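Endonuclease V isoform X2 (Ciona intestinalis, PDB 6OZI) probably cleaves inosine-containing nucleic acid by metal-ion-dependent hydrolysis, as an RNase H-like endonuclease that recognises the deaminated base. Local coordinates at residues A[2-6]-A[7-11]; A[28-32]-A[33-37]; A[124-128]-A[129-133]; A[153-157]-A[158-162]; A[224-227]-A[228-231]. The protein carries 1 engineered substitution. All blocks are in the same frame, centred on the assembly; numbering follows the deposited sequence. Where two conformers were deposited one is given.

Contact 1 (A[2-6]-A[7-11]). With nucleotides of chain D.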
# COMPACT_ATOMS: atom_id res chain seq x y z
N ASN A 2 21.37 -19.12 -6.58
CA ASN A 2 22.13 -20.19 -5.93
C ASN A 2 23.44 -19.71 -5.29
O ASN A 2 24.43 -20.45 -5.30
CB ASN A 2 22.40 -21.29 -6.94
CG ASN A 2 22.95 -20.76 -8.25
OD1 ASN A 2 22.26 -20.72 -9.27
ND2 ASN A 2 24.21 -20.33 -8.23
N LYS A 3 23.47 -18.50 -4.74
CA LYS A 3 24.69 -17.99 -4.12
C LYS A 3 24.85 -18.45 -2.68
O LYS A 3 25.98 -18.67 -2.22
CB LYS A 3 24.72 -16.46 -4.20
CG LYS A 3 25.46 -15.77 -3.05
CD LYS A 3 26.97 -15.74 -3.25
CE LYS A 3 27.42 -14.45 -3.93
NZ LYS A 3 28.88 -14.20 -3.75
N ILE A 4 23.75 -18.61 -1.94
CA ILE A 4 23.81 -18.98 -0.53
C ILE A 4 24.08 -20.48 -0.43
O ILE A 4 23.22 -21.29 -0.75
CB ILE A 4 22.53 -18.59 0.21
CG1 ILE A 4 22.28 -17.08 0.14
CG2 ILE A 4 22.61 -19.03 1.67
CD1 ILE A 4 21.00 -16.65 0.82
N THR A 5 25.30 -20.83 -0.04
CA THR A 5 25.71 -22.20 0.22
C THR A 5 26.28 -22.26 1.64
O THR A 5 26.47 -21.24 2.29
CB THR A 5 26.76 -22.68 -0.78
OG1 THR A 5 27.91 -21.83 -0.69
CG2 THR A 5 26.21 -22.63 -2.20
N ASP A 6 26.54 -23.48 2.11
CA ASP A 6 27.22 -23.63 3.40
C ASP A 6 28.58 -22.95 3.36
O ASP A 6 28.97 -22.26 4.32
CB ASP A 6 27.35 -25.11 3.75
CG ASP A 6 27.82 -25.95 2.57
OD1 ASP A 6 28.28 -25.37 1.56
OD2 ASP A 6 27.72 -27.19 2.64
N GLU A 7 29.31 -23.10 2.26
CA GLU A 7 30.63 -22.49 2.14
C GLU A 7 30.52 -20.98 2.08
O GLU A 7 31.34 -20.27 2.67
CB GLU A 7 31.34 -23.02 0.89
CG GLU A 7 31.36 -24.53 0.77
CD GLU A 7 32.14 -25.00 -0.44
OE1 GLU A 7 32.53 -24.14 -1.26
OE2 GLU A 7 32.34 -26.22 -0.58
N GLN A 8 29.51 -20.46 1.39
CA GLN A 8 29.33 -19.02 1.32
C GLN A 8 29.00 -18.44 2.69
O GLN A 8 29.49 -17.36 3.05
CB GLN A 8 28.24 -18.66 0.31
CG GLN A 8 28.11 -17.17 0.07
CD GLN A 8 29.35 -16.57 -0.56
OE1 GLN A 8 29.66 -16.83 -1.73
NE2 GLN A 8 30.09 -15.77 0.21
N ILE A 9 28.17 -19.15 3.47
CA ILE A 9 27.89 -18.72 4.83
C ILE A 9 29.17 -18.70 5.66
O ILE A 9 29.40 -17.78 6.45
CB ILE A 9 26.82 -19.63 5.47
CG1 ILE A 9 25.49 -19.54 4.72
CG2 ILE A 9 26.63 -19.28 6.95
CD1 ILE A 9 24.70 -18.29 4.98
N ALA A 10 30.01 -19.73 5.49
CA ALA A 10 31.27 -19.76 6.22
C ALA A 10 32.15 -18.56 5.86
O ALA A 10 32.70 -17.89 6.75
CB ALA A 10 32.00 -21.07 5.94
N GLU A 11 32.28 -18.28 4.56
CA GLU A 11 33.06 -17.13 4.11
C GLU A 11 32.51 -15.82 4.66
O GLU A 11 33.27 -14.95 5.12
CB GLU A 11 33.07 -17.10 2.58
CG GLU A 11 33.94 -16.02 1.98
CD GLU A 11 33.84 -15.97 0.46
OE1 GLU A 11 34.02 -17.03 -0.19
OE2 GLU A 11 33.54 -14.88 -0.08
P DA D 20 15.59 -24.75 1.14
OP1 DA D 20 14.59 -24.73 0.05
OP2 DA D 20 16.05 -26.05 1.69
O5' DA D 20 16.89 -23.93 0.70
C5' DA D 20 17.73 -24.42 -0.34
C4' DA D 20 18.85 -23.42 -0.61
O4' DA D 20 18.30 -22.09 -0.59
C3' DA D 20 19.96 -23.40 0.44
O3' DA D 20 20.97 -24.36 0.12
C2' DA D 20 20.50 -21.98 0.31
C1' DA D 20 19.26 -21.17 -0.11
N9 DA D 20 18.69 -20.39 0.99
C8 DA D 20 18.89 -20.58 2.33
N7 DA D 20 18.26 -19.71 3.09
C5 DA D 20 17.60 -18.90 2.18
C6 DA D 20 16.74 -17.78 2.35
N6 DA D 20 16.40 -17.28 3.54
N1 DA D 20 16.25 -17.20 1.23
C2 DA D 20 16.59 -17.71 0.03
N3 DA D 20 17.38 -18.74 -0.24
C4 DA D 20 17.85 -19.30 0.88
P DC D 21 21.39 -25.50 1.17
OP1 DC D 21 22.63 -26.13 0.67
OP2 DC D 21 20.19 -26.33 1.45
O5' DC D 21 21.71 -24.71 2.53
C5' DC D 21 22.80 -23.80 2.60
C4' DC D 21 22.61 -22.85 3.78
O4' DC D 21 21.26 -22.33 3.74
C3' DC D 21 22.74 -23.49 5.15
O3' DC D 21 24.08 -23.43 5.57
C2' DC D 21 21.86 -22.60 6.03
C1' DC D 21 20.78 -22.13 5.06
N1 DC D 21 19.48 -22.84 5.22
C2 DC D 21 18.60 -22.42 6.22
O2 DC D 21 18.93 -21.48 6.95
N3 DC D 21 17.42 -23.06 6.36
C4 DC D 21 17.11 -24.07 5.54
N4 DC D 21 15.93 -24.67 5.72
C5 DC D 21 17.99 -24.51 4.51
C6 DC D 21 19.16 -23.87 4.39
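The hydroxyl of T5 stands between its own backbone N and carbonyl carbon (chi1 60°), which turns OG1 forward to the first turn of the helix, where Q8 N donates to it at 3.0 Å. In Q8 the first torsion is trans (chi1 -174°) and the second bends the chain, bringing CB and CG against K3 O and placing the amide beside the lysine. K3 in turn is bent at its second and third torsions; its CD lies 3.3 Å from Q8 OE1, and NZ adds a weak hydrogen bond to that oxygen. T5 is the N-cap of helix 6-19, and its side chain accepts the Q8 amide hydrogen in the capping bond of an N-cap threonine. The main-chain ladder starts at the same residue, with I9 N bonded to T5 O at 2.9 Å, followed by A10 N to D6 O at 3.0 Å. D6 OD1 folds back on E7 N in a weak, strongly bent bond. On another side of the turn, I4 CG2 meets I9 CD1 at 4.0 Å, an apolar pair beside the DNA. There I4 CG2 packs on DA20 of chain D, 3.9 Å from its C2', while the backbone around T5 and D6 passes the sugar of DC21 of chain D. W12, one helical turn beyond Q8, touches the side chains of both K3 and I4.

Contact 2 (A[28-32]-A[33-37])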
# COMPACT_ATOMS: atom_id res chain seq x y z
N GLY A 28 34.16 10.48 18.30
CA GLY A 28 35.40 11.15 17.92
C GLY A 28 35.20 12.65 17.97
O GLY A 28 34.62 13.18 18.93
N ASP A 29 35.65 13.35 16.93
CA ASP A 29 35.41 14.79 16.83
C ASP A 29 34.09 15.12 16.13
O ASP A 29 33.87 16.28 15.77
CB ASP A 29 36.58 15.50 16.15
CG ASP A 29 37.07 14.80 14.91
OD1 ASP A 29 36.22 14.39 14.08
OD2 ASP A 29 38.30 14.65 14.77
N PHE A 30 33.23 14.13 15.92
CA PHE A 30 31.92 14.35 15.33
C PHE A 30 30.90 14.70 16.41
O PHE A 30 31.00 14.25 17.56
CB PHE A 30 31.46 13.10 14.57
CG PHE A 30 30.02 13.14 14.12
CD1 PHE A 30 29.64 13.86 13.00
CD2 PHE A 30 29.05 12.41 14.80
CE1 PHE A 30 28.31 13.88 12.58
CE2 PHE A 30 27.73 12.43 14.39
CZ PHE A 30 27.36 13.17 13.28
N SER A 31 29.93 15.53 16.05
CA SER A 31 28.86 15.91 16.95
C SER A 31 27.61 16.24 16.14
O SER A 31 27.66 16.41 14.92
CB SER A 31 29.27 17.08 17.85
OG SER A 31 29.59 18.22 17.07
N LEU A 32 26.48 16.33 16.85
CA LEU A 32 25.22 16.65 16.20
C LEU A 32 25.28 18.00 15.50
O LEU A 32 24.64 18.18 14.46
CB LEU A 32 24.09 16.64 17.23
CG LEU A 32 22.66 16.84 16.70
CD1 LEU A 32 22.25 15.67 15.84
CD2 LEU A 32 21.67 17.03 17.84
N SER A 33 26.04 18.94 16.05
CA SER A 33 26.12 20.28 15.46
C SER A 33 26.75 20.27 14.08
O SER A 33 26.53 21.21 13.31
CB SER A 33 26.91 21.20 16.39
OG SER A 33 28.16 20.63 16.74
N LYS A 34 27.50 19.22 13.74
CA LYS A 34 28.14 19.13 12.44
C LYS A 34 27.23 18.56 11.36
O LYS A 34 27.60 18.58 10.18
CB LYS A 34 29.41 18.27 12.54
CG LYS A 34 30.57 18.99 13.24
CD LYS A 34 31.83 18.16 13.15
CE LYS A 34 33.05 18.96 13.57
NZ LYS A 34 34.30 18.23 13.23
N VAL A 35 26.05 18.05 11.71
CA VAL A 35 25.17 17.44 10.73
C VAL A 35 24.46 18.54 9.95
O VAL A 35 23.61 19.26 10.49
CB VAL A 35 24.16 16.50 11.38
CG1 VAL A 35 23.30 15.85 10.31
CG2 VAL A 35 24.89 15.44 12.20
N LYS A 36 24.81 18.69 8.67
CA LYS A 36 24.11 19.57 7.75
C LYS A 36 23.26 18.80 6.74
O LYS A 36 22.27 19.34 6.25
CB LYS A 36 25.10 20.46 6.98
CG LYS A 36 26.17 21.09 7.86
CD LYS A 36 25.59 21.97 8.95
CE LYS A 36 26.68 22.48 9.88
NZ LYS A 36 26.10 23.06 11.12
N TYR A 37 23.65 17.57 6.42
CA TYR A 37 22.88 16.70 5.54
C TYR A 37 22.90 15.29 6.09
O TYR A 37 23.89 14.86 6.69
CB TYR A 37 23.43 16.69 4.11
CG TYR A 37 23.46 18.04 3.44
CD1 TYR A 37 22.31 18.59 2.88
CD2 TYR A 37 24.64 18.77 3.37
CE1 TYR A 37 22.35 19.84 2.26
CE2 TYR A 37 24.68 20.01 2.75
CZ TYR A 37 23.54 20.53 2.21
OH TYR A 37 23.58 21.76 1.59
O HOH W 1 23.31 19.81 12.96
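The backbone bonds from S31 and L32 fold this link between helix 6-19 and strand 37-45 into a short 3-10 turn. K34 N donates to S31 O at 3.1 Å and V35 N to L32 O at 3.1 Å, both three residues back. Each donor sits well above the plane of the carbonyl it uses, 57° and 58° out of it, so neither bond lies on an oxygen lone pair. Water 1 spans the exit of the turn, giving its hydrogens to L32 O and V35 O; L32 O therefore accepts from both an amide and a water.

Among the side-chain polar contacts, the hydroxyls of S31 and S33 are hydrogen-bonded, OG to OG, at 2.8 Å in the conformer of S33 described, either hydroxyl being a possible donor. First torsions near +60° in both serines hold the oxygens over their own main chain and bring them to the same side of the turn. K34 runs back along the chain, extended beyond CG, and NZ makes a weak bond to D29 O. The carboxylate of D29 is also near, but beyond salt-bridge range.

The apolar contact is made by F30 and V35. The ring of F30 is buried against helix 210-219, where T212 and I216 touch it, and R139 makes a cation-pi contact with it. V35 also packs on I216, and its CG2, anti to its own carbonyl carbon, approaches F30 CZ obliquely at 3.5 Å.

Contact 3 (A[124-128]-A[129-133]). With nucleotides of chain C.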
# COMPACT_ATOMS: atom_id res chain seq x y z
N ARG A 124 27.21 -11.22 15.20
CA ARG A 124 28.65 -11.03 15.23
C ARG A 124 29.03 -9.55 15.27
O ARG A 124 30.15 -9.19 14.89
CB ARG A 124 29.31 -11.74 14.04
CG ARG A 124 29.40 -13.28 14.19
CD ARG A 124 29.72 -13.98 12.87
NE ARG A 124 28.69 -13.75 11.85
CZ ARG A 124 27.59 -14.49 11.69
NH1 ARG A 124 27.36 -15.53 12.49
NH2 ARG A 124 26.72 -14.19 10.74
N ARG A 125 28.12 -8.70 15.73
CA ARG A 125 28.38 -7.27 15.94
C ARG A 125 28.84 -6.57 14.66
O ARG A 125 29.68 -5.67 14.69
CB ARG A 125 29.39 -7.06 17.06
CG ARG A 125 28.99 -7.70 18.38
CD ARG A 125 27.64 -7.19 18.89
NE ARG A 125 27.41 -7.62 20.26
CZ ARG A 125 26.75 -8.72 20.61
NH1 ARG A 125 26.23 -9.52 19.68
NH2 ARG A 125 26.61 -9.03 21.90
N CYS A 126 28.25 -6.96 13.53
CA CYS A 126 28.65 -6.45 12.23
C CYS A 126 27.45 -6.47 11.28
O CYS A 126 27.48 -7.10 10.22
CB CYS A 126 29.81 -7.28 11.69
SG CYS A 126 30.56 -6.67 10.15
N GLY A 127 26.38 -5.78 11.66
CA GLY A 127 25.23 -5.66 10.78
C GLY A 127 25.54 -4.78 9.58
O GLY A 127 26.57 -4.10 9.51
N ALA A 128 24.59 -4.76 8.63
CA ALA A 128 24.83 -4.12 7.34
C ALA A 128 25.17 -2.64 7.49
O ALA A 128 26.02 -2.12 6.77
CB ALA A 128 23.62 -4.30 6.42
N ALA A 129 24.52 -1.94 8.43
CA ALA A 129 24.80 -0.52 8.59
C ALA A 129 26.26 -0.29 8.97
O ALA A 129 26.94 0.58 8.42
CB ALA A 129 23.87 0.08 9.64
N SER A 130 26.76 -1.09 9.92
CA SER A 130 28.16 -1.01 10.31
C SER A 130 29.08 -1.46 9.18
O SER A 130 30.07 -0.79 8.88
CB SER A 130 28.40 -1.87 11.55
OG SER A 130 27.55 -1.49 12.60
N HIS A 131 28.75 -2.59 8.55
CA HIS A 131 29.55 -3.14 7.46
C HIS A 131 29.77 -2.11 6.35
O HIS A 131 30.91 -1.81 5.97
CB HIS A 131 28.85 -4.39 6.94
CG HIS A 131 29.66 -5.23 6.01
ND1 HIS A 131 29.74 -6.60 6.12
CD2 HIS A 131 30.40 -4.90 4.92
CE1 HIS A 131 30.50 -7.08 5.15
NE2 HIS A 131 30.92 -6.07 4.41
N LEU A 132 28.67 -1.57 5.83
CA LEU A 132 28.76 -0.57 4.77
C LEU A 132 29.50 0.67 5.25
O LEU A 132 30.32 1.25 4.51
CB LEU A 132 27.35 -0.21 4.28
CG LEU A 132 26.68 -1.10 3.22
CD1 LEU A 132 26.69 -2.59 3.60
CD2 LEU A 132 25.26 -0.63 2.93
N GLY A 133 29.27 1.08 6.51
CA GLY A 133 30.01 2.21 7.05
C GLY A 133 31.51 2.01 7.01
O GLY A 133 32.26 2.88 6.55
P DI C 5 14.42 -10.60 10.37
OP1 DI C 5 12.98 -10.50 10.78
OP2 DI C 5 14.58 -11.17 8.99
O5' DI C 5 15.17 -9.14 10.53
C5' DI C 5 14.74 -8.22 11.50
C4' DI C 5 15.32 -6.85 11.20
O4' DI C 5 16.93 -6.96 11.32
C3' DI C 5 15.04 -6.44 9.97
O3' DI C 5 14.78 -4.97 9.93
C2' DI C 5 16.30 -6.73 9.12
C1' DI C 5 17.45 -6.67 10.15
N9 DI C 5 18.48 -7.65 9.76
C8 DI C 5 18.55 -8.96 9.52
N7 DI C 5 19.82 -9.23 9.18
C5 DI C 5 20.51 -8.11 9.21
C6 DI C 5 21.98 -7.80 8.92
O6 DI C 5 22.73 -8.65 8.59
N1 DI C 5 22.45 -6.46 9.03
C2 DI C 5 21.55 -5.41 9.41
N3 DI C 5 20.15 -5.71 9.68
C4 DI C 5 19.67 -7.11 9.57
O HOH W 2 27.65 -7.94 7.72
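C126 and H131 approach each other across the start of helix 128-136, for which G127 is the N-cap, in the RNase H-like core where the inosine base is held. The tight part is the backbone of the first turn. H131 N bonds to G127 O at 2.8 Å with an N-H...O angle of 172°, and L132 N to A128 O at 2.9 Å. L132 CD1 also crowds that A128 oxygen, at 3.3 Å. Helix 86-104 covers this side, with L86 and E90 on A128 and F94 on L132.

Between C126 and H131 the contact is looser, and a water fills part of it. In the conformer of C126 described, SG lies 4.1 Å from H131 ND1 and stands obliquely to the ring, a tentative contact. Water 2 bridges the two residues more directly, giving a hydrogen to C126 O at 2.6 Å and lying 3.0 Å from H131 ND1. F88 meets the imidazole edge-to-face.

The cap also faces the bound inosine: G127 has no side chain, and its CA lies 3.4 Å from N1 of DI5 of chain C, a nitrogen that A128 N approaches to 2.8 Å.

Contact 4 (A[153-157]-A[158-162])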
# COMPACT_ATOMS: atom_id res chain seq x y z
N ASP A 153 22.62 -14.12 22.41
CA ASP A 153 22.78 -12.95 23.27
C ASP A 153 21.63 -12.77 24.24
O ASP A 153 21.59 -11.77 24.96
CB ASP A 153 22.93 -11.68 22.43
CG ASP A 153 24.32 -11.52 21.84
OD1 ASP A 153 25.27 -11.30 22.62
OD2 ASP A 153 24.45 -11.59 20.60
N GLY A 154 20.69 -13.71 24.28
CA GLY A 154 19.56 -13.59 25.19
C GLY A 154 18.58 -12.52 24.77
O GLY A 154 17.89 -11.97 25.63
N VAL A 155 18.50 -12.22 23.48
CA VAL A 155 17.60 -11.19 22.97
C VAL A 155 16.40 -11.88 22.34
O VAL A 155 16.51 -12.49 21.27
CB VAL A 155 18.30 -10.27 21.95
CG1 VAL A 155 17.30 -9.28 21.35
CG2 VAL A 155 19.46 -9.53 22.61
N LYS A 156 15.24 -11.75 22.99
CA LYS A 156 14.01 -12.41 22.58
C LYS A 156 12.93 -11.36 22.34
O LYS A 156 12.74 -10.45 23.16
CB LYS A 156 13.55 -13.43 23.62
CG LYS A 156 12.35 -14.24 23.21
CD LYS A 156 12.23 -15.50 24.06
CE LYS A 156 10.84 -16.13 23.94
NZ LYS A 156 10.39 -16.29 22.53
N LYS A 157 12.20 -11.52 21.24
CA LYS A 157 11.27 -10.51 20.77
C LYS A 157 10.14 -10.27 21.78
O LYS A 157 9.87 -9.13 22.17
CB LYS A 157 10.72 -10.94 19.41
CG LYS A 157 10.00 -9.90 18.58
CD LYS A 157 10.07 -10.35 17.13
CE LYS A 157 9.19 -9.55 16.22
NZ LYS A 157 9.34 -10.01 14.80
N THR A 158 9.48 -11.34 22.23
CA THR A 158 8.38 -11.17 23.18
C THR A 158 8.83 -10.46 24.45
O THR A 158 8.12 -9.59 24.98
CB THR A 158 7.73 -12.52 23.51
OG1 THR A 158 8.70 -13.39 24.10
CG2 THR A 158 7.16 -13.17 22.26
N GLU A 159 10.03 -10.79 24.95
CA GLU A 159 10.51 -10.18 26.19
C GLU A 159 10.84 -8.70 26.00
O GLU A 159 10.50 -7.87 26.85
CB GLU A 159 11.72 -10.95 26.71
CG GLU A 159 11.43 -12.44 26.88
CD GLU A 159 12.60 -13.24 27.42
OE1 GLU A 159 13.76 -12.80 27.28
OE2 GLU A 159 12.35 -14.32 28.00
N VAL A 160 11.48 -8.36 24.88
CA VAL A 160 11.81 -6.96 24.61
C VAL A 160 10.54 -6.14 24.46
O VAL A 160 10.43 -5.03 25.00
CB VAL A 160 12.69 -6.85 23.35
CG1 VAL A 160 12.82 -5.39 22.91
CG2 VAL A 160 14.06 -7.46 23.59
N ILE A 161 9.57 -6.67 23.72
CA ILE A 161 8.33 -5.93 23.51
C ILE A 161 7.58 -5.74 24.82
O ILE A 161 7.07 -4.65 25.10
CB ILE A 161 7.46 -6.65 22.45
CG1 ILE A 161 8.16 -6.60 21.10
CG2 ILE A 161 6.09 -6.01 22.37
CD1 ILE A 161 8.63 -5.21 20.72
N SER A 162 7.50 -6.79 25.65
CA SER A 162 6.78 -6.63 26.91
C SER A 162 7.50 -5.64 27.83
O SER A 162 6.85 -4.82 28.49
CB SER A 162 6.59 -7.98 27.61
OG SER A 162 7.81 -8.46 28.15
O HOH W 3 15.31 -11.35 25.64
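K156 and K157 bury the most surface against the start of helix 157-169, and T158 follows them. K156 is the N-cap residue; its carbonyl oxygen receives V160 N at 3.0 Å, while V160 CG2 packs against the same oxygen at 3.3 Å. Its side chain leaves trans to the backbone N (chi1 -174°), runs extended and bends only at the last torsion, so that it lies alongside T158, pointing the same way. There CE comes to 3.5 Å from T158 OG1. E159 crosses the same side chain at about a right angle: E159 OE1 is 3.7 Å from K156 CB. The contact is thus made by the aliphatic part of the lysine, and K156 NZ and E159 OE2 stay 6.1 Å apart.

K157 gives the next rung, with I161 N bonded to K157 O at 2.9 Å. I161 CG1 leans on that oxygen, and E149 accepts the amide hydrogen of K157. The side chain of K157 extends away from the turn (chi1 -166°) and comes to about 5 Å from a bound potassium ion. Before the helix, G154 and V155 form a G1 beta bulge opposite I150, and V155 CG1 meets V160 CG2 at 4.3 Å.

Water 3 joins the turn to the bulge. It gives hydrogens to G154 O and E159 OE1 and accepts one from K156 N. The glutamate is therefore tied to the preceding loop through water rather than by a salt bridge to K156, whose charge could at most act on it from a distance.

Contact 5 (A[224-227]-A[228-231]). With nucleotides of chain D.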
# COMPACT_ATOMS: atom_id res chain seq x y z
N ARG A 224 6.78 7.60 11.81
CA ARG A 224 7.54 6.51 12.41
C ARG A 224 8.84 6.24 11.66
O ARG A 224 9.90 6.06 12.27
CB ARG A 224 6.69 5.24 12.47
CG ARG A 224 7.38 4.06 13.16
CD ARG A 224 6.51 2.80 13.13
NE ARG A 224 7.19 1.64 13.71
CZ ARG A 224 7.66 0.61 13.00
NH1 ARG A 224 7.51 0.57 11.69
NH2 ARG A 224 8.26 -0.40 13.62
N ILE A 225 8.77 6.19 10.33
CA ILE A 225 9.94 5.92 9.50
C ILE A 225 10.67 7.24 9.26
O ILE A 225 10.11 8.12 8.58
CB ILE A 225 9.55 5.26 8.18
CG1 ILE A 225 8.62 4.06 8.42
CG2 ILE A 225 10.79 4.84 7.42
CD1 ILE A 225 9.20 3.02 9.33
N PRO A 226 11.89 7.41 9.75
CA PRO A 226 12.61 8.67 9.55
C PRO A 226 12.70 9.05 8.07
O PRO A 226 12.80 8.19 7.19
CB PRO A 226 13.99 8.40 10.14
CG PRO A 226 13.74 7.34 11.17
CD PRO A 226 12.67 6.47 10.58
N GLU A 227 12.70 10.36 7.82
CA GLU A 227 12.56 10.88 6.46
C GLU A 227 13.56 10.33 5.45
O GLU A 227 13.13 9.97 4.34
CB GLU A 227 12.62 12.42 6.51
CG GLU A 227 11.42 13.06 7.21
CD GLU A 227 10.11 12.73 6.51
OE1 GLU A 227 9.87 13.23 5.39
OE2 GLU A 227 9.30 11.96 7.08
N PRO A 228 14.87 10.25 5.72
CA PRO A 228 15.78 9.74 4.68
C PRO A 228 15.49 8.29 4.29
O PRO A 228 15.53 7.93 3.10
CB PRO A 228 17.17 9.89 5.31
CG PRO A 228 16.99 10.89 6.42
CD PRO A 228 15.61 10.66 6.93
N ILE A 229 15.18 7.46 5.28
CA ILE A 229 14.78 6.08 5.00
C ILE A 229 13.50 6.06 4.19
O ILE A 229 13.39 5.36 3.17
CB ILE A 229 14.62 5.31 6.32
CG1 ILE A 229 15.98 5.18 7.01
CG2 ILE A 229 13.95 3.97 6.08
CD1 ILE A 229 15.89 4.68 8.39
N LYS A 230 12.51 6.85 4.62
CA LYS A 230 11.24 6.93 3.91
C LYS A 230 11.46 7.26 2.44
O LYS A 230 10.87 6.62 1.55
CB LYS A 230 10.34 7.97 4.59
CG LYS A 230 9.05 8.24 3.84
CD LYS A 230 8.25 9.39 4.46
CE LYS A 230 7.84 9.07 5.89
NZ LYS A 230 6.99 10.16 6.48
N MET A 231 12.32 8.24 2.17
CA MET A 231 12.48 8.69 0.80
C MET A 231 13.23 7.67 -0.05
O MET A 231 12.81 7.35 -1.16
CB MET A 231 13.15 10.07 0.79
CG MET A 231 12.30 11.09 1.50
SD MET A 231 10.67 11.16 0.73
CE MET A 231 9.82 12.35 1.76
P DA D 12 3.32 6.56 10.79
OP1 DA D 12 3.89 7.34 11.91
OP2 DA D 12 4.20 5.79 9.88
O5' DA D 12 2.20 5.57 11.35
C5' DA D 12 1.38 5.97 12.43
C4' DA D 12 0.33 4.93 12.71
O4' DA D 12 -0.57 4.86 11.59
C3' DA D 12 0.86 3.52 12.90
O3' DA D 12 1.11 3.27 14.27
C2' DA D 12 -0.30 2.66 12.39
C1' DA D 12 -0.89 3.52 11.29
N9 DA D 12 -0.37 3.19 9.96
C8 DA D 12 0.79 3.64 9.39
N7 DA D 12 1.00 3.17 8.18
C5 DA D 12 -0.10 2.36 7.95
C6 DA D 12 -0.47 1.57 6.85
N6 DA D 12 0.24 1.48 5.73
N1 DA D 12 -1.63 0.89 6.95
C2 DA D 12 -2.34 1.00 8.08
N3 DA D 12 -2.09 1.70 9.18
C4 DA D 12 -0.94 2.37 9.04
P DC D 11 3.58 10.40 5.25
OP1 DC D 11 3.71 11.87 5.38
OP2 DC D 11 4.67 9.57 4.70
O5' DC D 11 3.26 9.86 6.70
C5' DC D 11 2.94 8.51 6.88
C4' DC D 11 1.76 8.38 7.80
O4' DC D 11 0.56 8.17 7.03
C3' DC D 11 1.84 7.20 8.74
O3' DC D 11 2.48 7.61 9.91
C2' DC D 11 0.38 6.84 9.00
C1' DC D 11 -0.31 7.31 7.72
N1 DC D 11 -0.73 6.22 6.79
C2 DC D 11 -1.88 5.49 7.07
O2 DC D 11 -2.51 5.75 8.10
N3 DC D 11 -2.27 4.53 6.20
C4 DC D 11 -1.57 4.29 5.10
N4 DC D 11 -1.99 3.33 4.28
C5 DC D 11 -0.38 5.03 4.80
C6 DC D 11 -0.01 5.98 5.66
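K230 NZ is gripped from several sides: by E227 OE2 at 3.0 Å in a salt bridge, by OP2 of DC11 of chain D at 3.0 Å, and by the hydroxyl of T223. The glutamate offers its syn lone pair, the one on the side of its other oxygen, and runs side by side with the lysine, pointing the same way. A bend at the third torsion of K230 (chi3 -62°) turns CE and NZ to this meeting point. Sandwiched between a carboxylate and a phosphate, the ammonium probably keeps its charge. Nearby, R224 N donates to OP1 of DA12 of chain D at 2.9 Å, so two successive phosphates of the strand are held here.

P226 is the N-cap of helix 227-243 and begins its ladder: K230 N bonds to P226 O at 2.9 Å, and M231 N to E227 O at 2.9 Å. P228 occupies the first turn, where its lack of an amide hydrogen costs no helical bond. On the inner side I225 CG2 meets I229 CG2 at 3.5 Å, the two side chains crossing at about a right angle, and P226 CD lies 4.3 Å from I229 CD1. L114 of strand 112-116 packs on P226, P228 and I229.

From the N terminus the five contacts follow in series; none encloses or crosses another, and each joins a loop to the residues directly after it. Contact 1 starts helix 6-19 beside the DNA, and contact 2, about 39 Å away between centres and on the opposite side of the chain's centre, leads into strand 37-45. Contact 3 opens helix 128-136 after strand 112-116, contact 4 opens helix 157-169 after strand 140-144, and contact 5 opens helix 227-243. Contacts 3 and 4 touch through a salt bridge, R125 NH2 to D153 OD1 at 2.7 Å. Contacts 1, 3 and 5 all meet bound DNA, at separate nucleotides.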